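PDB 5NJL: cell surface protein (Putative S-layer protein) from Clostridioides difficile R20291, which is a putative S-layer cell wall protein that shows cell adhesion in vitro and may help the bacterium attach to host cells. Local coordinates for residues P38-L51 against K71-I83. Sequence-based numbering, arbitrary orientation.
Sequences PIYEIKVGETLSKL and KELIVTITDKGHI. With SO4 (sulfate ion), chain C.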
loop_
_atom_site.group_PDB
_atom_site.type_symbol
_atom_site.label_atom_id
_atom_site.label_comp_id
_atom_site.label_asym_id
_atom_site.label_seq_id
_atom_site.Cartn_x
_atom_site.Cartn_y
_atom_site.Cartn_z
ATOM N N PRO A 38 12.658 -6.027 -10.064
ATOM C CA PRO A 38 12.250 -6.119 -8.659
ATOM C C PRO A 38 10.786 -5.659 -8.385
ATOM O O PRO A 38 10.313 -4.678 -8.974
ATOM C CB PRO A 38 13.261 -5.211 -7.930
ATOM C CG PRO A 38 13.816 -4.299 -8.972
ATOM C CD PRO A 38 13.766 -5.068 -10.264
ATOM N N ILE A 39 10.118 -6.382 -7.502
ATOM C CA ILE A 39 8.754 -6.068 -7.078
ATOM C C ILE A 39 8.746 -4.904 -6.086
ATOM O O ILE A 39 7.816 -4.125 -6.094
ATOM C CB ILE A 39 8.085 -7.303 -6.470
ATOM C CG1 ILE A 39 7.887 -8.371 -7.548
ATOM C CG2 ILE A 39 6.745 -6.976 -5.821
ATOM C CD1 ILE A 39 7.691 -9.752 -6.982
ATOM N N TYR A 40 9.790 -4.785 -5.262
ATOM C CA TYR A 40 9.864 -3.779 -4.201
ATOM C C TYR A 40 10.818 -2.647 -4.500
ATOM O O TYR A 40 11.849 -2.817 -5.208
ATOM C CB TYR A 40 10.186 -4.458 -2.859
ATOM C CG TYR A 40 9.092 -5.391 -2.423
ATOM C CD1 TYR A 40 7.979 -4.913 -1.698
ATOM C CD2 TYR A 40 9.111 -6.742 -2.771
ATOM C CE1 TYR A 40 6.948 -5.761 -1.333
ATOM C CE2 TYR A 40 8.084 -7.590 -2.415
ATOM C CZ TYR A 40 7.007 -7.089 -1.688
ATOM O OH TYR A 40 5.989 -7.928 -1.337
ATOM N N GLU A 41 10.429 -1.457 -4.019
ATOM C CA GLU A 41 11.222 -0.266 -4.136
ATOM C C GLU A 41 11.574 0.150 -2.716
ATOM O O GLU A 41 10.681 0.439 -1.903
ATOM C CB GLU A 41 10.479 0.875 -4.838
ATOM C CG GLU A 41 11.332 2.112 -5.076
ATOM C CD GLU A 41 10.622 3.174 -5.893
ATOM O OE1 GLU A 41 10.384 2.956 -7.085
ATOM O OE2 GLU A 41 10.303 4.237 -5.353
ATOM N N ILE A 42 12.875 0.175 -2.434
ATOM C CA ILE A 42 13.363 0.521 -1.097
ATOM C C ILE A 42 14.057 1.855 -1.208
ATOM O O ILE A 42 14.888 2.070 -2.113
ATOM C CB ILE A 42 14.357 -0.524 -0.556
ATOM C CG1 ILE A 42 13.799 -1.932 -0.688
ATOM C CG2 ILE A 42 14.741 -0.209 0.894
ATOM C CD1 ILE A 42 12.499 -2.186 0.031
ATOM N N LYS A 43 13.710 2.771 -0.308
ATOM C CA LYS A 43 14.358 4.050 -0.265
ATOM C C LYS A 43 14.938 4.261 1.142
ATOM O O LYS A 43 14.419 3.741 2.125
ATOM C CB LYS A 43 13.400 5.186 -0.601
ATOM C CG LYS A 43 12.833 5.200 -2.002
ATOM C CD LYS A 43 12.023 6.476 -2.182
ATOM C CE LYS A 43 11.213 6.443 -3.460
ATOM N NZ LYS A 43 10.739 7.814 -3.794
ATOM N N VAL A 44 16.058 4.949 1.190
ATOM C CA VAL A 44 16.799 5.189 2.454
ATOM C C VAL A 44 17.288 6.622 2.427
ATOM O O VAL A 44 17.740 7.109 1.392
ATOM C CB VAL A 44 18.016 4.245 2.608
ATOM C CG1 VAL A 44 18.692 4.443 3.962
ATOM C CG2 VAL A 44 17.584 2.802 2.480
ATOM N N GLY A 45 17.178 7.307 3.565
ATOM C CA GLY A 45 17.753 8.647 3.710
ATOM C C GLY A 45 17.720 9.106 5.162
ATOM O O GLY A 45 17.115 8.447 6.020
ATOM N N GLU A 46 18.371 10.233 5.431
ATOM C CA GLU A 46 18.422 10.790 6.799
ATOM C C GLU A 46 17.053 11.249 7.262
ATOM O O GLU A 46 16.726 11.121 8.454
ATOM C CB GLU A 46 19.409 11.964 6.881
ATOM C CG GLU A 46 20.875 11.547 6.791
ATOM C CD GLU A 46 21.789 12.657 6.280
ATOM O OE1 GLU A 46 21.457 13.854 6.469
ATOM O OE2 GLU A 46 22.839 12.333 5.678
ATOM N N THR A 47 16.261 11.779 6.317
ATOM C CA THR A 47 14.902 12.253 6.589
ATOM C C THR A 47 13.955 11.867 5.456
ATOM O O THR A 47 14.401 11.436 4.386
ATOM C CB THR A 47 14.872 13.788 6.696
ATOM O OG1 THR A 47 15.163 14.365 5.409
ATOM C CG2 THR A 47 15.902 14.283 7.737
ATOM N N LEU A 48 12.658 12.049 5.693
ATOM C CA LEU A 48 11.629 11.813 4.663
ATOM C C LEU A 48 11.760 12.709 3.431
ATOM O O LEU A 48 11.282 12.335 2.368
ATOM C CB LEU A 48 10.219 11.929 5.248
ATOM C CG LEU A 48 9.828 10.790 6.193
ATOM C CD1 LEU A 48 8.627 11.172 7.055
ATOM C CD2 LEU A 48 9.555 9.506 5.422
ATOM N N SER A 49 12.421 13.857 3.561
ATOM C CA SER A 49 12.714 14.726 2.415
ATOM C C SER A 49 14.025 14.422 1.693
ATOM O O SER A 49 14.341 15.090 0.719
ATOM C CB SER A 49 12.731 16.195 2.865
ATOM O OG SER A 49 11.478 16.558 3.413
ATOM N N LYS A 50 14.802 13.445 2.161
ATOM C CA LYS A 50 16.090 13.140 1.540
ATOM C C LYS A 50 16.212 11.645 1.224
ATOM O O LYS A 50 17.288 11.064 1.333
ATOM C CB LYS A 50 17.228 13.618 2.455
ATOM C CG LYS A 50 17.176 15.110 2.778
ATOM C CD LYS A 50 18.228 15.523 3.799
ATOM C CE LYS A 50 19.618 15.596 3.187
ATOM N NZ LYS A 50 20.504 16.491 3.979
ATOM N N LEU A 51 15.105 11.026 0.823
ATOM C CA LEU A 51 15.099 9.597 0.543
ATOM C C LEU A 51 15.697 9.332 -0.835
ATOM O O LEU A 51 15.509 10.110 -1.764
ATOM C CB LEU A 51 13.679 9.041 0.615
ATOM C CG LEU A 51 12.971 9.102 1.952
ATOM C CD1 LEU A 51 11.537 8.634 1.776
ATOM C CD2 LEU A 51 13.694 8.273 2.998
ATOM N N LYS A 71 22.011 9.473 15.963
ATOM C CA LYS A 71 21.573 9.796 14.595
ATOM C C LYS A 71 20.527 8.764 14.177
ATOM O O LYS A 71 20.332 7.731 14.845
ATOM C CB LYS A 71 22.737 9.797 13.603
ATOM C CG LYS A 71 23.869 10.765 13.954
ATOM C CD LYS A 71 23.401 12.205 13.952
ATOM C CE LYS A 71 24.585 13.137 14.116
ATOM N NZ LYS A 71 24.134 14.545 14.056
ATOM N N GLU A 72 19.846 9.070 13.079
ATOM C CA GLU A 72 18.826 8.183 12.553
ATOM C C GLU A 72 18.789 8.129 11.032
ATOM O O GLU A 72 19.328 8.997 10.337
ATOM C CB GLU A 72 17.450 8.580 13.097
ATOM C CG GLU A 72 17.011 9.986 12.742
ATOM C CD GLU A 72 15.747 10.392 13.484
ATOM O OE1 GLU A 72 15.705 10.272 14.732
ATOM O OE2 GLU A 72 14.803 10.846 12.808
ATOM N N LEU A 73 18.111 7.092 10.555
ATOM C CA LEU A 73 17.992 6.772 9.132
ATOM C C LEU A 73 16.531 6.370 8.923
ATOM O O LEU A 73 15.957 5.708 9.792
ATOM C CB LEU A 73 18.906 5.578 8.843
ATOM C CG LEU A 73 19.521 5.288 7.493
ATOM C CD1 LEU A 73 20.241 6.520 6.948
ATOM C CD2 LEU A 73 20.477 4.104 7.631
ATOM N N ILE A 74 15.939 6.768 7.800
ATOM C CA ILE A 74 14.563 6.399 7.464
ATOM C C ILE A 74 14.618 5.414 6.300
ATOM O O ILE A 74 15.334 5.664 5.347
ATOM C CB ILE A 74 13.740 7.639 7.028
ATOM C CG1 ILE A 74 13.746 8.730 8.114
ATOM C CG2 ILE A 74 12.298 7.256 6.695
ATOM C CD1 ILE A 74 12.981 8.359 9.365
ATOM N N VAL A 75 13.901 4.297 6.411
ATOM C CA VAL A 75 13.780 3.316 5.319
ATOM C C VAL A 75 12.295 3.222 4.939
ATOM O O VAL A 75 11.464 2.961 5.818
ATOM C CB VAL A 75 14.282 1.921 5.752
ATOM C CG1 VAL A 75 14.134 0.902 4.632
ATOM C CG2 VAL A 75 15.732 1.985 6.237
ATOM N N THR A 76 11.964 3.435 3.659
ATOM C CA THR A 76 10.589 3.174 3.173
ATOM C C THR A 76 10.541 1.972 2.244
ATOM O O THR A 76 11.467 1.742 1.473
ATOM C CB THR A 76 9.956 4.404 2.512
ATOM O OG1 THR A 76 10.595 4.704 1.271
ATOM C CG2 THR A 76 10.064 5.616 3.442
ATOM N N ILE A 77 9.510 1.161 2.413
ATOM C CA ILE A 77 9.292 -0.060 1.643
ATOM C C ILE A 77 7.989 0.160 0.865
ATOM O O ILE A 77 6.919 0.356 1.475
ATOM C CB ILE A 77 9.168 -1.263 2.572
ATOM C CG1 ILE A 77 10.432 -1.394 3.457
ATOM C CG2 ILE A 77 8.868 -2.553 1.800
ATOM C CD1 ILE A 77 10.389 -2.585 4.388
ATOM N N THR A 78 8.104 0.161 -0.458
ATOM C CA THR A 78 6.979 0.294 -1.377
ATOM C C THR A 78 6.856 -0.981 -2.241
ATOM O O THR A 78 7.830 -1.426 -2.832
ATOM C CB THR A 78 7.159 1.538 -2.249
ATOM O OG1 THR A 78 7.308 2.693 -1.414
ATOM C CG2 THR A 78 5.958 1.756 -3.168
ATOM N N ASP A 79 5.668 -1.579 -2.251
ATOM C CA ASP A 79 5.267 -2.597 -3.231
ATOM C C ASP A 79 4.970 -1.870 -4.533
ATOM O O ASP A 79 4.087 -1.002 -4.586
ATOM C CB ASP A 79 4.058 -3.359 -2.649
ATOM C CG ASP A 79 3.486 -4.420 -3.559
ATOM O OD1 ASP A 79 3.975 -4.666 -4.687
ATOM O OD2 ASP A 79 2.516 -5.057 -3.113
ATOM N N LYS A 80 5.718 -2.165 -5.595
ATOM C CA LYS A 80 5.486 -1.517 -6.878
ATOM C C LYS A 80 4.208 -2.024 -7.605
ATOM O O LYS A 80 3.902 -1.545 -8.693
ATOM C CB LYS A 80 6.683 -1.666 -7.815
ATOM C CG LYS A 80 7.959 -0.970 -7.342
ATOM C CD LYS A 80 9.186 -1.366 -8.169
ATOM C CE LYS A 80 9.317 -0.665 -9.508
ATOM N NZ LYS A 80 9.242 0.802 -9.350
ATOM N N GLY A 81 3.509 -2.991 -7.009
ATOM C CA GLY A 81 2.237 -3.489 -7.524
ATOM C C GLY A 81 2.460 -4.830 -8.172
ATOM O O GLY A 81 3.149 -4.912 -9.192
ATOM N N HIS A 82 1.905 -5.872 -7.567
ATOM C CA HIS A 82 2.009 -7.214 -8.107
ATOM C C HIS A 82 0.775 -8.051 -7.827
ATOM O O HIS A 82 -0.011 -7.750 -6.925
ATOM C CB HIS A 82 3.268 -7.905 -7.560
ATOM C CG HIS A 82 3.219 -8.210 -6.101
ATOM N ND1 HIS A 82 3.332 -7.243 -5.127
ATOM C CD2 HIS A 82 3.080 -9.388 -5.448
ATOM C CE1 HIS A 82 3.256 -7.819 -3.936
ATOM N NE2 HIS A 82 3.098 -9.113 -4.104
ATOM N N ILE A 83 0.604 -9.101 -8.609
ATOM C CA ILE A 83 -0.492 -10.046 -8.405
ATOM C C ILE A 83 -0.071 -11.353 -9.030
ATOM O O ILE A 83 0.747 -11.360 -9.938
ATOM C CB ILE A 83 -1.798 -9.500 -9.055
ATOM C CG1 ILE A 83 -3.052 -10.043 -8.359
ATOM C CG2 ILE A 83 -1.845 -9.771 -10.552
ATOM C CD1 ILE A 83 -4.337 -9.372 -8.836
HETATM S S SO4 C . 2.404 -11.349 -1.393
HETATM O O1 SO4 C . 3.208 -11.406 -2.628
HETATM O O2 SO4 C . 3.276 -11.586 -0.217
HETATM O O3 SO4 C . 1.356 -12.399 -1.443
HETATM O O4 SO4 C . 1.777 -10.004 -1.306
HETATM O O HOH W 1 10.045 2.952 -0.825
HETATM O O HOH W 2 11.809 1.190 -8.192
#
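Glu41, Lys43 and Gly45 pair with Thr78, Thr76 and Ile74 as the hydrogen-bonded sites of an antiparallel beta ladder, joining strands 40-45 and 72-79 inside a mixed sheet; the strand directions differ by 167°. Each site closes with two backbone bonds, and Lys80 N to Ile39 O (2.9 Å) extends the ladder past the strand end. Between these sites, Ile42 and Val44 line the helix-covered face, which is apolar at this point: Ile42 CD1 lies alongside Ile77 CG2, while Val44 CG1, anti to the backbone N (chi1 -176°), meets Leu73 CG at 3.7 Å. Helices 14-25 and 57-65 pack on this face. On the other face, Leu51 CD1 touches Thr76 CG2, and Leu48 CD2 reaches Ile74 CG2. A water there bridges the strands, donating to Glu41 O (2.8 Å) and, more weakly, to Thr76 O, while also hydrogen-bonded to the hydroxyls of Thr76 and Thr78. Farther along, the bent Lys80 chain passes Ile39 O and brings NZ to Glu41 OE1 at 3.3 Å, a salt bridge with a weak hydrogen bond; a second water accepts from Lys80 NZ and donates to Glu41 OE1. Where strand 72-79 ends, Ile39 CG2 sits 3.5 Å from His82 ND1, and the Tyr40 ring runs past Asp79, its plane 39° from the carboxylate. Asp79 OD1 accepts from Gly81 N, making an Asx turn, and from His82 ND1 (2.7 Å), the two donors arriving from opposite faces of the carboxylate. The ND1 bond lies near the imidazole plane and so restrains the ring's rotation; His82 NE2 donates to O1 of a sulfate, probably from the crystallisation liquor, at 2.7 Å.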